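Local coordinates for penicillin-binding protein 2B (PDB 2WAD) that acts as a penicillin-binding transpeptidase thought to cross-link the peptides of adjacent glycan strands during peripheral cell-wall growth, at residues A[308-313]-A[545-550]; A[349-354]-A[640-645]; A[489-494]-A[524-529]; A[242-247]-A[261-266]. All coordinates share one frame; numbering follows the deposited sequence.

Contact 1 (A[308-313]-A[545-550]); sequences IKLTID and HIVEGI. Unlike the reference sequence in segment 545-550: His545 (reference Arg).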
loop_
_atom_site.group_PDB
_atom_site.type_symbol
_atom_site.label_atom_id
_atom_site.label_comp_id
_atom_site.label_asym_id
_atom_site.label_seq_id
_atom_site.Cartn_x
_atom_site.Cartn_y
_atom_site.Cartn_z
ATOM N N ILE A 308 12.631 -9.490 1.051
ATOM C CA ILE A 308 12.728 -8.062 1.299
ATOM C C ILE A 308 12.735 -7.842 2.808
ATOM O O ILE A 308 12.026 -8.540 3.541
ATOM C CB ILE A 308 11.556 -7.270 0.665
ATOM C CG1 ILE A 308 10.213 -7.843 1.121
ATOM C CG2 ILE A 308 11.656 -7.309 -0.858
ATOM C CD1 ILE A 308 8.988 -7.002 0.766
ATOM N N LYS A 309 13.546 -6.880 3.245
ATOM C CA LYS A 309 13.576 -6.417 4.629
ATOM C C LYS A 309 13.014 -5.000 4.692
ATOM O O LYS A 309 13.467 -4.104 3.979
ATOM C CB LYS A 309 15.009 -6.474 5.172
ATOM C CG LYS A 309 15.205 -5.948 6.599
ATOM C CD LYS A 309 16.520 -6.458 7.228
ATOM C CE LYS A 309 17.678 -5.472 7.046
ATOM N NZ LYS A 309 18.773 -5.591 8.060
ATOM N N LEU A 310 12.015 -4.794 5.547
ATOM C CA LEU A 310 11.378 -3.483 5.667
ATOM C C LEU A 310 12.205 -2.492 6.464
ATOM O O LEU A 310 13.141 -2.856 7.176
ATOM C CB LEU A 310 10.004 -3.582 6.316
ATOM C CG LEU A 310 9.101 -4.706 5.812
ATOM C CD1 LEU A 310 7.716 -4.497 6.421
ATOM C CD2 LEU A 310 9.087 -4.713 4.291
ATOM N N THR A 311 11.830 -1.226 6.322
ATOM C CA THR A 311 12.482 -0.134 7.022
ATOM C C THR A 311 11.850 -0.000 8.397
ATOM O O THR A 311 12.417 0.659 9.262
ATOM C CB THR A 311 12.261 1.197 6.277
ATOM O OG1 THR A 311 10.856 1.379 6.054
ATOM C CG2 THR A 311 12.958 1.199 4.921
ATOM N N ILE A 312 10.672 -0.593 8.585
ATOM C CA ILE A 312 9.941 -0.477 9.847
ATOM C C ILE A 312 10.336 -1.556 10.834
ATOM O O ILE A 312 10.409 -2.738 10.485
ATOM C CB ILE A 312 8.408 -0.601 9.673
ATOM C CG1 ILE A 312 7.876 0.450 8.681
ATOM C CG2 ILE A 312 7.721 -0.475 11.040
ATOM C CD1 ILE A 312 6.482 0.156 8.186
ATOM N N ASP A 313 10.584 -1.136 12.069
ATOM C CA ASP A 313 10.823 -2.067 13.148
ATOM C C ASP A 313 9.520 -2.355 13.897
ATOM O O ASP A 313 8.852 -1.445 14.358
ATOM C CB ASP A 313 11.872 -1.460 14.078
ATOM C CG ASP A 313 12.449 -2.473 15.015
ATOM O OD1 ASP A 313 11.717 -2.882 15.941
ATOM O OD2 ASP A 313 13.605 -2.887 14.783
ATOM N N HIS A 545 9.672 4.893 1.263
ATOM C CA HIS A 545 9.824 3.507 0.861
ATOM C C HIS A 545 9.774 2.666 2.132
ATOM O O HIS A 545 10.422 3.005 3.129
ATOM C CB HIS A 545 11.064 3.249 -0.028
ATOM C CG HIS A 545 12.385 3.575 0.603
ATOM N ND1 HIS A 545 13.158 2.626 1.238
ATOM C CD2 HIS A 545 13.096 4.725 0.642
ATOM C CE1 HIS A 545 14.275 3.189 1.667
ATOM N NE2 HIS A 545 14.257 4.465 1.323
ATOM N N ILE A 546 8.943 1.626 2.092
ATOM C CA ILE A 546 8.734 0.737 3.221
ATOM C C ILE A 546 9.763 -0.400 3.194
ATOM O O ILE A 546 10.120 -0.970 4.234
ATOM C CB ILE A 546 7.311 0.146 3.153
ATOM C CG1 ILE A 546 6.256 1.239 3.248
ATOM C CG2 ILE A 546 7.099 -0.868 4.273
ATOM C CD1 ILE A 546 4.899 0.880 2.646
ATOM N N VAL A 547 10.225 -0.749 1.991
ATOM C CA VAL A 547 11.250 -1.773 1.834
ATOM C C VAL A 547 12.646 -1.169 1.907
ATOM O O VAL A 547 12.890 -0.131 1.299
ATOM C CB VAL A 547 11.067 -2.566 0.534
ATOM C CG1 VAL A 547 12.260 -3.488 0.333
ATOM C CG2 VAL A 547 9.755 -3.379 0.577
ATOM N N GLU A 548 13.543 -1.810 2.659
ATOM C CA GLU A 548 14.892 -1.292 2.887
ATOM C C GLU A 548 15.897 -1.926 1.942
ATOM O O GLU A 548 16.828 -1.255 1.485
ATOM C CB GLU A 548 15.357 -1.486 4.344
ATOM C CG GLU A 548 16.813 -1.059 4.652
ATOM C CD GLU A 548 17.845 -2.138 4.315
ATOM O OE1 GLU A 548 18.997 -1.800 3.970
ATOM O OE2 GLU A 548 17.531 -3.342 4.377
ATOM N N GLY A 549 15.723 -3.212 1.655
ATOM C CA GLY A 549 16.638 -3.896 0.736
ATOM C C GLY A 549 16.126 -5.245 0.263
ATOM O O GLY A 549 15.187 -5.791 0.826
ATOM N N ILE A 550 16.723 -5.777 -0.795
ATOM C CA ILE A 550 16.409 -7.141 -1.208
ATOM C C ILE A 550 17.552 -8.026 -0.752
ATOM O O ILE A 550 18.709 -7.673 -0.959
ATOM C CB ILE A 550 16.238 -7.254 -2.727
ATOM C CG1 ILE A 550 15.035 -6.413 -3.186
ATOM C CG2 ILE A 550 16.119 -8.710 -3.138
ATOM C CD1 ILE A 550 15.417 -5.209 -4.012
#
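Lys309 faces Gly549 where strands 308-310 and 547-550 run antiparallel, their axes 4.5 Å apart at closest. Lys309 N donates to Gly549 O over 3.1 Å. The Lys309 carbonyl meets two amides: Glu548 N binds its O at 2.6 Å, in the carbonyl plane, and Gly549 N reaches that oxygen by a weak bond. Two residues therefore stand against one, a classic beta bulge, and past it Leu310 falls opposite Val547. Thr311 N then bonds to Ile546 O at 2.7 Å, carrying the pairing beyond the strands.

Lys309 and Glu548 lie side by side and point the same way. The lysine bends at chi3 (94°), which brings its CE to 3.4 Å from Glu548 OE2, while NZ stays beyond salt-bridge range; OE2 is hydrogen-bonded to Tyr551. Val547 offers CG2 to two neighbours, Ile308 CD1 at 3.7 Å, with the two side chains crossing at about a right angle, and Leu310 CD2. His545 ND1 donates to Val547 O at 2.8 Å, close to the ring plane, a bond that limits the ring's rotation.

Strand 307-310 sits between strands 63-64 and 547-553 in a mixed sheet, with Ile308 and Leu310 touching Ile63. Ile312 and Ile546 pack on Val355, and Thr311 OG1 bonds to its carbonyl, joining this sheet to strand 355-363 just before helix 314-334 sets off from Asp313.

Contact 2 (A[349-354]-A[640-645]); sequences NPQTGA and TENPQI. Unlike the reference sequence in segment 349-354: Gln351 (reference Lys). Unlike the reference sequence in segment 640-645: Thr640 (reference Ser), Glu641 (reference Asp).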
loop_
_atom_site.group_PDB
_atom_site.type_symbol
_atom_site.label_atom_id
_atom_site.label_comp_id
_atom_site.label_asym_id
_atom_site.label_seq_id
_atom_site.Cartn_x
_atom_site.Cartn_y
_atom_site.Cartn_z
ATOM N N ASN A 349 12.211 8.919 7.715
ATOM C CA ASN A 349 13.595 9.379 7.754
ATOM C C ASN A 349 13.690 10.362 6.586
ATOM O O ASN A 349 13.559 9.946 5.433
ATOM C CB ASN A 349 14.518 8.174 7.526
ATOM C CG ASN A 349 16.009 8.526 7.484
ATOM O OD1 ASN A 349 16.410 9.633 7.112
ATOM N ND2 ASN A 349 16.838 7.554 7.848
ATOM N N PRO A 350 13.877 11.659 6.877
ATOM C CA PRO A 350 13.883 12.719 5.849
ATOM C C PRO A 350 15.150 12.696 4.983
ATOM O O PRO A 350 15.204 13.392 3.956
ATOM C CB PRO A 350 13.913 14.016 6.671
ATOM C CG PRO A 350 14.671 13.563 7.995
ATOM C CD PRO A 350 14.152 12.175 8.234
ATOM N N GLN A 351 16.155 11.920 5.380
ATOM C CA GLN A 351 17.403 11.854 4.597
ATOM C C GLN A 351 17.297 10.824 3.475
ATOM O O GLN A 351 18.045 10.890 2.516
ATOM C CB GLN A 351 18.613 11.521 5.497
ATOM C CG GLN A 351 19.084 12.698 6.373
ATOM C CD GLN A 351 20.211 12.337 7.361
ATOM O OE1 GLN A 351 20.562 11.165 7.523
ATOM N NE2 GLN A 351 20.776 13.350 8.033
ATOM N N THR A 352 16.392 9.859 3.608
ATOM C CA THR A 352 16.370 8.710 2.696
ATOM C C THR A 352 14.971 8.302 2.220
ATOM O O THR A 352 14.829 7.563 1.245
ATOM C CB THR A 352 16.973 7.446 3.337
ATOM O OG1 THR A 352 16.073 6.935 4.335
ATOM C CG2 THR A 352 18.373 7.717 3.910
ATOM N N GLY A 353 13.928 8.751 2.914
ATOM C CA GLY A 353 12.585 8.341 2.528
ATOM C C GLY A 353 12.162 7.062 3.233
ATOM O O GLY A 353 11.010 6.644 3.100
ATOM N N ALA A 354 13.056 6.474 4.025
ATOM C CA ALA A 354 12.703 5.264 4.762
ATOM C C ALA A 354 11.486 5.480 5.652
ATOM O O ALA A 354 11.409 6.505 6.326
ATOM C CB ALA A 354 13.878 4.785 5.607
ATOM N N THR A 640 16.517 19.501 15.277
ATOM C CA THR A 640 16.503 20.695 14.450
ATOM C C THR A 640 17.736 20.761 13.543
ATOM O O THR A 640 17.618 20.985 12.343
ATOM C CB THR A 640 16.394 21.949 15.323
ATOM O OG1 THR A 640 15.131 21.928 16.002
ATOM C CG2 THR A 640 16.511 23.224 14.497
ATOM N N GLU A 641 18.925 20.556 14.101
ATOM C CA GLU A 641 20.129 20.928 13.364
ATOM C C GLU A 641 20.534 19.862 12.348
ATOM O O GLU A 641 21.315 20.121 11.438
ATOM C CB GLU A 641 21.282 21.225 14.328
ATOM C CG GLU A 641 20.985 22.283 15.396
ATOM C CD GLU A 641 21.356 23.695 14.970
ATOM O OE1 GLU A 641 22.461 23.881 14.412
ATOM O OE2 GLU A 641 20.556 24.631 15.201
ATOM N N ASN A 642 20.016 18.651 12.502
ATOM C CA ASN A 642 20.423 17.570 11.616
ATOM C C ASN A 642 19.331 16.502 11.539
ATOM O O ASN A 642 19.456 15.446 12.150
ATOM C CB ASN A 642 21.738 16.958 12.115
ATOM C CG ASN A 642 22.185 15.782 11.273
ATOM O OD1 ASN A 642 21.998 15.770 10.058
ATOM N ND2 ASN A 642 22.783 14.789 11.913
ATOM N N PRO A 643 18.265 16.773 10.771
ATOM C CA PRO A 643 17.043 16.019 10.962
ATOM C C PRO A 643 17.138 14.531 10.630
ATOM O O PRO A 643 17.619 14.127 9.562
ATOM C CB PRO A 643 16.041 16.750 10.071
ATOM C CG PRO A 643 16.578 18.167 9.975
ATOM C CD PRO A 643 18.064 17.941 9.891
ATOM N N GLN A 644 16.634 13.705 11.537
ATOM C CA GLN A 644 16.705 12.260 11.335
ATOM C C GLN A 644 15.327 11.613 11.396
ATOM O O GLN A 644 15.146 10.438 11.077
ATOM C CB GLN A 644 17.675 11.650 12.350
ATOM C CG GLN A 644 19.132 11.824 11.917
ATOM C CD GLN A 644 20.082 11.803 13.103
ATOM O OE1 GLN A 644 20.197 10.789 13.799
ATOM N NE2 GLN A 644 20.750 12.935 13.355
ATOM N N ILE A 645 14.340 12.410 11.778
ATOM C CA ILE A 645 12.946 11.972 11.736
ATOM C C ILE A 645 12.038 13.165 11.411
ATOM O O ILE A 645 12.235 14.283 11.902
ATOM C CB ILE A 645 12.532 11.309 13.079
ATOM C CG1 ILE A 645 11.074 10.868 13.039
ATOM C CG2 ILE A 645 12.749 12.285 14.243
ATOM C CD1 ILE A 645 10.635 9.912 14.151
#
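Pro350 pushes the CG-CD edge of its ring against the backbone of Pro643 and Gln644, and this is the tight part of the contact. Its CG lies 3.4 Å from Pro643 O, and its CD is equally close, 3.4 Å, to Gln644 C. The two prolines also touch ring to ring, Pro350 CG to Pro643 CB at 4.0 Å, and both touch Ala536 of helix 525-536.

Toward solvent the fit is looser. Gln351 runs out extended beyond CG and crosses Asn642 at about a right angle, their amide planes 42° apart. Gln351 NE2 lies 3.4 Å from Asn642 OD1.

Each loop also has bonds of its own. Asn349 OD1 accepts from Gln351 N at 2.9 Å, an Asx turn, and Thr352 OG1 takes Ala354 N in an ST turn; together they shape the hairpin bend between strands 342-348 and 355-363. On the partner loop Gln644 NE2 donates to Asn642 O at 3.1 Å, and Gln644 and Ile645 form a classic bulge opposite Ala638 at the start of strand 645-650.

No clear hydrogen bond passes between the loops, so their meeting rests largely on carbon and carbonyl packing round the prolines: these are two hairpin ends of one sheet that abut.

Contact 3 (A[489-494]-A[524-529]); sequences SATGID and TPMQLA. Unlike the reference sequence in segment 489-494: Ser489 (reference Thr).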
loop_
_atom_site.group_PDB
_atom_site.type_symbol
_atom_site.label_atom_id
_atom_site.label_comp_id
_atom_site.label_asym_id
_atom_site.label_seq_id
_atom_site.Cartn_x
_atom_site.Cartn_y
_atom_site.Cartn_z
ATOM N N SER A 489 -0.376 15.508 -4.623
ATOM C CA SER A 489 0.264 14.758 -5.704
ATOM C C SER A 489 0.663 13.392 -5.174
ATOM O O SER A 489 0.747 13.220 -3.956
ATOM C CB SER A 489 1.515 15.490 -6.231
ATOM O OG SER A 489 2.404 15.794 -5.170
ATOM N N ALA A 490 0.896 12.448 -6.087
ATOM C CA ALA A 490 1.492 11.146 -5.759
ATOM C C ALA A 490 2.744 11.295 -4.920
ATOM O O ALA A 490 3.621 12.097 -5.257
ATOM C CB ALA A 490 1.833 10.358 -7.046
ATOM N N THR A 491 2.856 10.471 -3.876
ATOM C CA THR A 491 4.032 10.473 -2.999
ATOM C C THR A 491 5.190 9.645 -3.530
ATOM O O THR A 491 6.347 9.913 -3.183
ATOM C CB THR A 491 3.699 10.000 -1.554
ATOM O OG1 THR A 491 3.324 8.624 -1.556
ATOM C CG2 THR A 491 2.564 10.787 -0.955
ATOM N N GLY A 492 4.891 8.640 -4.348
ATOM C CA GLY A 492 5.906 7.686 -4.801
ATOM C C GLY A 492 6.057 6.450 -3.923
ATOM O O GLY A 492 6.976 5.627 -4.105
ATOM N N ILE A 493 5.189 6.324 -2.920
ATOM C CA ILE A 493 5.361 5.235 -1.958
ATOM C C ILE A 493 5.232 3.880 -2.667
ATOM O O ILE A 493 4.469 3.764 -3.630
ATOM C CB ILE A 493 4.392 5.317 -0.787
ATOM C CG1 ILE A 493 4.877 4.406 0.350
ATOM C CG2 ILE A 493 2.969 4.999 -1.213
ATOM C CD1 ILE A 493 3.976 4.414 1.529
ATOM N N ASP A 494 5.994 2.886 -2.197
ATOM C CA ASP A 494 6.070 1.561 -2.814
ATOM C C ASP A 494 4.889 0.648 -2.442
ATOM O O ASP A 494 5.061 -0.451 -1.889
ATOM C CB ASP A 494 7.427 0.907 -2.499
ATOM C CG ASP A 494 7.759 0.876 -0.981
ATOM O OD1 ASP A 494 7.163 1.646 -0.170
ATOM O OD2 ASP A 494 8.695 0.116 -0.619
ATOM N N THR A 524 -3.754 12.888 2.480
ATOM C CA THR A 524 -3.516 11.703 3.308
ATOM C C THR A 524 -2.401 11.968 4.340
ATOM O O THR A 524 -1.616 12.892 4.200
ATOM C CB THR A 524 -3.019 10.518 2.474
ATOM O OG1 THR A 524 -1.699 10.815 2.017
ATOM C CG2 THR A 524 -3.921 10.230 1.273
ATOM N N PRO A 525 -2.320 11.140 5.390
ATOM C CA PRO A 525 -1.259 11.342 6.380
ATOM C C PRO A 525 0.133 11.117 5.769
ATOM O O PRO A 525 1.079 11.775 6.189
ATOM C CB PRO A 525 -1.603 10.326 7.489
ATOM C CG PRO A 525 -3.103 10.118 7.372
ATOM C CD PRO A 525 -3.428 10.293 5.884
ATOM N N MET A 526 0.275 10.217 4.789
ATOM C CA MET A 526 1.552 10.009 4.120
ATOM C C MET A 526 1.999 11.267 3.373
ATOM O O MET A 526 3.174 11.653 3.449
ATOM C CB MET A 526 1.499 8.758 3.218
ATOM C CG MET A 526 2.790 8.390 2.503
ATOM S SD MET A 526 4.077 7.843 3.667
ATOM C CE MET A 526 3.279 6.398 4.352
ATOM N N GLN A 527 1.076 11.923 2.671
ATOM C CA GLN A 527 1.375 13.196 1.984
ATOM C C GLN A 527 1.852 14.269 2.978
ATOM O O GLN A 527 2.792 15.041 2.694
ATOM C CB GLN A 527 0.148 13.700 1.204
ATOM C CG GLN A 527 -0.224 12.866 -0.061
ATOM C CD GLN A 527 -1.488 13.361 -0.738
ATOM O OE1 GLN A 527 -2.527 13.449 -0.109
ATOM N NE2 GLN A 527 -1.412 13.679 -2.025
ATOM N N LEU A 528 1.179 14.341 4.130
ATOM C CA LEU A 528 1.550 15.348 5.152
ATOM C C LEU A 528 2.900 15.027 5.805
ATOM O O LEU A 528 3.639 15.944 6.121
ATOM C CB LEU A 528 0.433 15.539 6.205
ATOM C CG LEU A 528 -0.834 16.179 5.609
ATOM C CD1 LEU A 528 -2.078 15.863 6.463
ATOM C CD2 LEU A 528 -0.633 17.672 5.570
ATOM N N ALA A 529 3.252 13.744 5.960
ATOM C CA ALA A 529 4.621 13.420 6.356
ATOM C C ALA A 529 5.672 13.789 5.307
ATOM O O ALA A 529 6.755 14.248 5.650
ATOM C CB ALA A 529 4.778 11.960 6.764
#
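Met526 lays its terminal methyl against the tip of Ile493, CE to CD1 at 3.5 Å, with the two side chains crossing at about a right angle. The methionine leaves the helix with CG opposite its own backbone N (chi1 -178°), then bends twice, which curls SD and CE round to the isoleucine. Val378 of helix 376-379 touches both residues. Two residues earlier in the loop, Thr491 crosses Gln527, its CG2 packed on Gln527 CG at 3.6 Å. The hydroxyl of Thr491 serves the loop: it accepts from Ile493 N, an ST turn, and is hydrogen-bonded to Glu498.

Gln527 supplies the polar link. Its NE2 donates to Ser489 O over 2.9 Å; the oxygen lies in the plane of the amide, whereas the donor stands 43° above the carbonyl plane of Ser489, away from the lone pairs. NE2 also bonds to Thr500 O. At the other end of the amide, Gln527 OE1 receives Thr524 N at 2.9 Å, in plane and on a lone pair. Thr524 OG1 in turn takes Gln527 N at 3.1 Å, completing a capping box at the start of helix 525-536. Pro525, Leu528 and Ala529 of this helix pack on strands 342-348 and 645-650 of the transpeptidase domain's sheet.

The buried Gln527 amide thus has acceptors for its nitrogen and a donor for its oxygen, which settles its flip: one side chain both closes the capping box and ties the 489-494 loop to the helix, beside a purely apolar Met526-Ile493 contact.

Contact 4 (A[242-247]-A[261-266]); sequences AGLPAE and DRVGTS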
loop_
_atom_site.group_PDB
_atom_site.type_symbol
_atom_site.label_atom_id
_atom_site.label_comp_id
_atom_site.label_asym_id
_atom_site.label_seq_id
_atom_site.Cartn_x
_atom_site.Cartn_y
_atom_site.Cartn_z
ATOM N N ALA A 242 -6.996 -21.070 -6.621
ATOM C CA ALA A 242 -7.479 -19.950 -7.429
ATOM C C ALA A 242 -6.379 -19.359 -8.306
ATOM O O ALA A 242 -6.236 -18.138 -8.379
ATOM C CB ALA A 242 -8.088 -18.862 -6.539
ATOM N N GLY A 243 -5.629 -20.227 -8.977
ATOM C CA GLY A 243 -4.425 -19.863 -9.720
ATOM C C GLY A 243 -4.074 -18.393 -9.854
ATOM O O GLY A 243 -3.738 -17.715 -8.873
ATOM N N LEU A 244 -4.123 -17.898 -11.086
ATOM C CA LEU A 244 -3.906 -16.478 -11.325
ATOM C C LEU A 244 -5.220 -15.741 -11.131
ATOM O O LEU A 244 -6.290 -16.337 -11.237
ATOM C CB LEU A 244 -3.387 -16.229 -12.740
ATOM C CG LEU A 244 -1.982 -16.713 -13.102
ATOM C CD1 LEU A 244 -1.572 -16.135 -14.445
ATOM C CD2 LEU A 244 -0.969 -16.354 -12.029
ATOM N N PRO A 245 -5.136 -14.445 -10.808
ATOM C CA PRO A 245 -6.304 -13.573 -10.880
ATOM C C PRO A 245 -6.789 -13.449 -12.327
ATOM O O PRO A 245 -5.995 -13.148 -13.219
ATOM C CB PRO A 245 -5.776 -12.228 -10.357
ATOM C CG PRO A 245 -4.270 -12.354 -10.323
ATOM C CD PRO A 245 -3.988 -13.804 -10.143
ATOM N N ALA A 246 -8.078 -13.683 -12.557
ATOM C CA ALA A 246 -8.631 -13.676 -13.913
ATOM C C ALA A 246 -8.618 -12.297 -14.578
ATOM O O ALA A 246 -8.475 -12.210 -15.799
ATOM C CB ALA A 246 -10.033 -14.272 -13.922
ATOM N N GLU A 247 -8.758 -11.231 -13.790
ATOM C CA GLU A 247 -8.745 -9.866 -14.329
ATOM C C GLU A 247 -7.449 -9.576 -15.067
ATOM O O GLU A 247 -7.447 -8.877 -16.080
ATOM C CB GLU A 247 -8.871 -8.790 -13.241
ATOM C CG GLU A 247 -9.570 -9.209 -11.975
ATOM C CD GLU A 247 -8.666 -9.957 -11.028
ATOM O OE1 GLU A 247 -7.924 -9.287 -10.284
ATOM O OE2 GLU A 247 -8.726 -11.209 -11.019
ATOM N N ASP A 261 0.126 -20.415 -11.100
ATOM C CA ASP A 261 1.097 -19.670 -10.301
ATOM C C ASP A 261 0.483 -18.930 -9.124
ATOM O O ASP A 261 -0.611 -18.381 -9.220
ATOM C CB ASP A 261 1.846 -18.660 -11.171
ATOM C CG ASP A 261 2.868 -19.319 -12.078
ATOM O OD1 ASP A 261 3.054 -20.553 -11.991
ATOM O OD2 ASP A 261 3.498 -18.592 -12.874
ATOM N N ARG A 262 1.202 -18.917 -8.011
ATOM C CA ARG A 262 0.788 -18.110 -6.875
ATOM C C ARG A 262 1.507 -16.770 -6.839
ATOM O O ARG A 262 2.731 -16.708 -6.755
ATOM C CB ARG A 262 0.916 -18.900 -5.580
ATOM C CG ARG A 262 -0.022 -20.083 -5.608
ATOM C CD ARG A 262 -0.187 -20.677 -4.245
ATOM N NE ARG A 262 0.916 -21.581 -3.966
ATOM C CZ ARG A 262 1.157 -22.087 -2.764
ATOM N NH1 ARG A 262 0.368 -21.754 -1.751
ATOM N NH2 ARG A 262 2.182 -22.912 -2.573
ATOM N N VAL A 263 0.713 -15.708 -6.930
ATOM C CA VAL A 263 1.210 -14.360 -7.122
ATOM C C VAL A 263 0.654 -13.405 -6.053
ATOM O O VAL A 263 -0.349 -13.700 -5.392
ATOM C CB VAL A 263 0.869 -13.852 -8.543
ATOM C CG1 VAL A 263 1.295 -14.887 -9.584
ATOM C CG2 VAL A 263 -0.619 -13.561 -8.670
ATOM N N GLY A 264 1.338 -12.283 -5.861
ATOM C CA GLY A 264 0.874 -11.271 -4.920
ATOM C C GLY A 264 -0.295 -10.507 -5.504
ATOM O O GLY A 264 -0.249 -10.093 -6.662
ATOM N N THR A 265 -1.339 -10.316 -4.699
ATOM C CA THR A 265 -2.554 -9.654 -5.160
ATOM C C THR A 265 -2.831 -8.351 -4.423
ATOM O O THR A 265 -3.743 -7.616 -4.799
ATOM C CB THR A 265 -3.771 -10.541 -4.939
ATOM O OG1 THR A 265 -3.694 -11.071 -3.613
ATOM C CG2 THR A 265 -3.768 -11.695 -5.940
ATOM N N SER A 266 -2.070 -8.057 -3.376
ATOM C CA SER A 266 -2.268 -6.781 -2.698
ATOM C C SER A 266 -1.009 -6.281 -1.965
ATOM O O SER A 266 -0.166 -7.072 -1.545
ATOM C CB SER A 266 -3.451 -6.892 -1.731
ATOM O OG SER A 266 -3.137 -7.795 -0.687
#
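Val263 forks between Leu244 and Pro245, giving one methyl to each. With chi1 at -50°, its CG1 stands opposite the carbonyl carbon and its CG2 between the backbone N and that carbon. CG1 meets Leu244 CD2 at 3.6 Å, the leucine and valine side chains crossing at about a right angle. CG2 comes to 3.7 Å from Pro245 CD, the valine and the proline ring reaching toward each other. The same leucine methyl fills a second spot: Leu244 CD2 rests 3.7 Å from Asp261 CB and also lies against the Asp261 carbonyl. Farther along, the proline ring only brushes the threonine, Pro245 CG to Thr265 CG2 at 4.5 Å.

The two segments are the loops before and after helix 249-255, in the part of the chain assigned to the dimerisation-domain family, so the contact brings together the two loops that flank the helix. Tyr252 of that helix touches Leu244, Pro245 and Val263 together, adding an aromatic wall to the small apolar cluster.

Gly243 O and Asp261 O, both acceptors, are 3.2 Å apart without a bond between them. Ser238 bridges the segments instead, its OG hydrogen-bonded to both Gly243 O and Val263 N. The Asp261 carboxylate turns to Arg280 in a salt bridge and also takes Ser258 N, while the Thr265 hydroxyl is hydrogen-bonded to that of Ser236.

Contacts 1, 2 and 3 form a compact group, their centres 16 to 17 Å apart, whereas contact 4 lies 24 Å from contact 1 and 38 Å from contact 2. Contact 4 comes first along the chain and is complete before the others begin. The segments of contacts 1 and 2 then alternate, and contact 3 falls within the span of both. Contact 1 touches two neighbours: His545 N meets Gly353 O of contact 2, and Asp494 of contact 3 binds Ile546 N and Val547 N. Helix 525-536, packed on the antiparallel sheet, is shared by contacts 2 and 3. Contact 1 therefore joins strand 307-310 to the transpeptidase domain, contacts 2 and 3 pack within that domain, and contact 4 belongs to the N-terminal region.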